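Local coordinates for acyl-coenzyme A oxidase acox-1.1 (PDB 5K3H), which catalyses the FAD-dependent, oxygen-consuming desaturation of acyl-CoA thioesters, the first step of peroxisomal beta-oxidation, at residues B[134-139]-B[264-269]. Sequence-based numbering, arbitrary orientation.
Sequences AKWLIR and NLLMRH
The indole of Trp-136 meets Asn-264 at the outer edge of its six-membered ring, while CD of Lys-135, its neighbour in the helix, sits 3.8 Å above one face, close to the rim. At that edge, near the ring plane, OD1 of Asn-264 sits 3.6 Å from CZ2 of Trp-136 and 3.7 Å from its CH2. The amide is turned 78° to the indole, with no hydrogen bond between them. Further round the ring, CD2 of Leu-266 approaches CZ3 of Trp-136 obliquely, at 4.2 Å. Trp-136 reaches this spot because its CG stands anti to the carbonyl carbon (chi1 -67°), which directs the indole off helix 130-141 toward the loop between strands 258-261 and 271-272. The contact joins a helix of the N-terminal region to the beta domain of the acyl-CoA oxidase fold, all three touching residues being buried. Trp-136 also packs on Met-219 of strand 211-221, and ND2 of Asn-264 donates to the carbonyl O of Met-219. With an alanine here, that carbonyl is likely to lose its side-chain donor, and the CZ2–CH2 edge the amide packed against it. Gln-132, on the same helix, hydrogen-bonds through its side chain to Leu-265 O and Met-267 N.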
loop_
_atom_site.group_PDB
_atom_site.type_symbol
_atom_site.label_atom_id
_atom_site.label_comp_id
_atom_site.label_asym_id
_atom_site.label_seq_id
_atom_site.Cartn_x
_atom_site.Cartn_y
_atom_site.Cartn_z
ATOM N N ALA B 134 -12.387 -11.311 40.548
ATOM C CA ALA B 134 -12.164 -10.532 41.763
ATOM C C ALA B 134 -10.681 -10.356 42.050
ATOM O O ALA B 134 -10.277 -9.350 42.645
ATOM C CB ALA B 134 -12.881 -11.197 42.947
ATOM N N LYS B 135 -9.859 -11.313 41.613
ATOM C CA LYS B 135 -8.428 -11.295 41.874
ATOM C C LYS B 135 -7.620 -10.596 40.779
ATOM O O LYS B 135 -6.727 -9.795 41.097
ATOM C CB LYS B 135 -7.917 -12.733 42.006
ATOM C CG LYS B 135 -6.439 -12.848 42.397
ATOM C CD LYS B 135 -5.965 -14.318 42.437
ATOM C CE LYS B 135 -6.621 -15.131 43.562
ATOM N NZ LYS B 135 -6.018 -16.511 43.591
ATOM N N TRP B 136 -7.947 -10.810 39.504
ATOM C CA TRP B 136 -7.162 -10.270 38.388
ATOM C C TRP B 136 -7.840 -9.146 37.612
ATOM O O TRP B 136 -7.177 -8.176 37.235
ATOM C CB TRP B 136 -6.784 -11.398 37.423
ATOM C CG TRP B 136 -5.831 -12.376 38.037
ATOM C CD1 TRP B 136 -4.665 -12.085 38.691
ATOM C CD2 TRP B 136 -5.952 -13.802 38.060
ATOM N NE1 TRP B 136 -4.055 -13.236 39.114
ATOM C CE2 TRP B 136 -4.823 -14.307 38.738
ATOM C CE3 TRP B 136 -6.900 -14.705 37.561
ATOM C CZ2 TRP B 136 -4.617 -15.675 38.938
ATOM C CZ3 TRP B 136 -6.692 -16.070 37.763
ATOM C CH2 TRP B 136 -5.562 -16.535 38.448
ATOM N N LEU B 137 -9.142 -9.265 37.342
ATOM C CA LEU B 137 -9.834 -8.256 36.547
ATOM C C LEU B 137 -9.853 -6.908 37.255
ATOM O O LEU B 137 -9.734 -5.860 36.607
ATOM C CB LEU B 137 -11.254 -8.719 36.228
ATOM C CG LEU B 137 -12.167 -7.753 35.473
ATOM C CD1 LEU B 137 -11.544 -7.273 34.161
ATOM C CD2 LEU B 137 -13.478 -8.447 35.236
ATOM N N ILE B 138 -10.021 -6.911 38.582
ATOM C CA ILE B 138 -10.038 -5.658 39.335
ATOM C C ILE B 138 -8.695 -4.943 39.223
ATOM O O ILE B 138 -8.633 -3.735 38.979
ATOM C CB ILE B 138 -10.400 -5.919 40.810
ATOM C CG1 ILE B 138 -11.801 -6.528 40.953
ATOM C CG2 ILE B 138 -10.264 -4.638 41.626
ATOM C CD1 ILE B 138 -12.915 -5.736 40.294
ATOM N N ARG B 139 -7.598 -5.673 39.402
ATOM C CA ARG B 139 -6.286 -5.050 39.264
ATOM C C ARG B 139 -6.081 -4.519 37.849
ATOM O O ARG B 139 -5.551 -3.411 37.660
ATOM C CB ARG B 139 -5.193 -6.058 39.620
ATOM C CG ARG B 139 -5.196 -6.543 41.055
ATOM C CD ARG B 139 -3.881 -7.263 41.362
ATOM N NE ARG B 139 -2.726 -6.374 41.493
ATOM C CZ ARG B 139 -1.467 -6.776 41.334
ATOM N NH1 ARG B 139 -1.209 -8.038 41.012
ATOM N NH2 ARG B 139 -0.468 -5.918 41.482
ATOM N N ASN B 264 -4.631 -20.818 38.096
ATOM C CA ASN B 264 -4.358 -19.863 37.021
ATOM C C ASN B 264 -4.955 -20.289 35.688
ATOM O O ASN B 264 -4.954 -19.479 34.760
ATOM C CB ASN B 264 -2.859 -19.622 36.835
ATOM C CG ASN B 264 -2.280 -18.672 37.866
ATOM O OD1 ASN B 264 -2.649 -18.704 39.031
ATOM N ND2 ASN B 264 -1.367 -17.815 37.431
ATOM N N LEU B 265 -5.422 -21.534 35.562
ATOM C CA LEU B 265 -6.302 -21.904 34.464
ATOM C C LEU B 265 -7.602 -21.121 34.593
ATOM O O LEU B 265 -8.257 -21.177 35.638
ATOM C CB LEU B 265 -6.589 -23.410 34.491
ATOM C CG LEU B 265 -7.738 -23.928 33.601
ATOM C CD1 LEU B 265 -7.360 -23.900 32.121
ATOM C CD2 LEU B 265 -8.214 -25.321 33.992
ATOM N N LEU B 266 -7.962 -20.364 33.549
ATOM C CA LEU B 266 -9.194 -19.575 33.569
ATOM C C LEU B 266 -10.387 -20.525 33.481
ATOM O O LEU B 266 -10.530 -21.263 32.497
ATOM C CB LEU B 266 -9.201 -18.575 32.412
ATOM C CG LEU B 266 -8.025 -17.574 32.388
ATOM C CD1 LEU B 266 -8.244 -16.463 31.376
ATOM C CD2 LEU B 266 -7.745 -17.003 33.784
ATOM N N MET B 267 -11.243 -20.520 34.508
ATOM C CA MET B 267 -12.165 -21.633 34.728
ATOM C C MET B 267 -13.631 -21.208 34.808
ATOM O O MET B 267 -14.424 -21.816 35.531
ATOM C CB MET B 267 -11.777 -22.390 35.996
ATOM C CG MET B 267 -10.608 -23.327 35.815
ATOM S SD MET B 267 -10.256 -24.311 37.283
ATOM C CE MET B 267 -9.037 -23.300 38.107
ATOM N N ARG B 268 -14.042 -20.197 34.038
ATOM C CA ARG B 268 -15.462 -19.859 34.022
ATOM C C ARG B 268 -16.283 -20.996 33.426
ATOM O O ARG B 268 -17.354 -21.338 33.942
ATOM C CB ARG B 268 -15.701 -18.563 33.240
ATOM C CG ARG B 268 -17.181 -18.174 33.094
ATOM C CD ARG B 268 -17.344 -16.704 32.710
ATOM N NE ARG B 268 -16.898 -15.871 33.822
ATOM C CZ ARG B 268 -17.709 -15.247 34.674
ATOM N NH1 ARG B 268 -19.026 -15.339 34.538
ATOM N NH2 ARG B 268 -17.196 -14.540 35.671
ATOM N N HIS B 269 -15.768 -21.631 32.381
ATOM C CA HIS B 269 -16.509 -22.624 31.625
ATOM C C HIS B 269 -15.893 -24.011 31.657
ATOM O O HIS B 269 -16.565 -24.977 31.279
ATOM C CB HIS B 269 -16.623 -22.173 30.161
ATOM C CG HIS B 269 -17.325 -20.863 29.993
ATOM N ND1 HIS B 269 -16.776 -19.811 29.288
ATOM C CD2 HIS B 269 -18.532 -20.436 30.430
ATOM C CE1 HIS B 269 -17.613 -18.789 29.305
ATOM N NE2 HIS B 269 -18.689 -19.144 29.986
#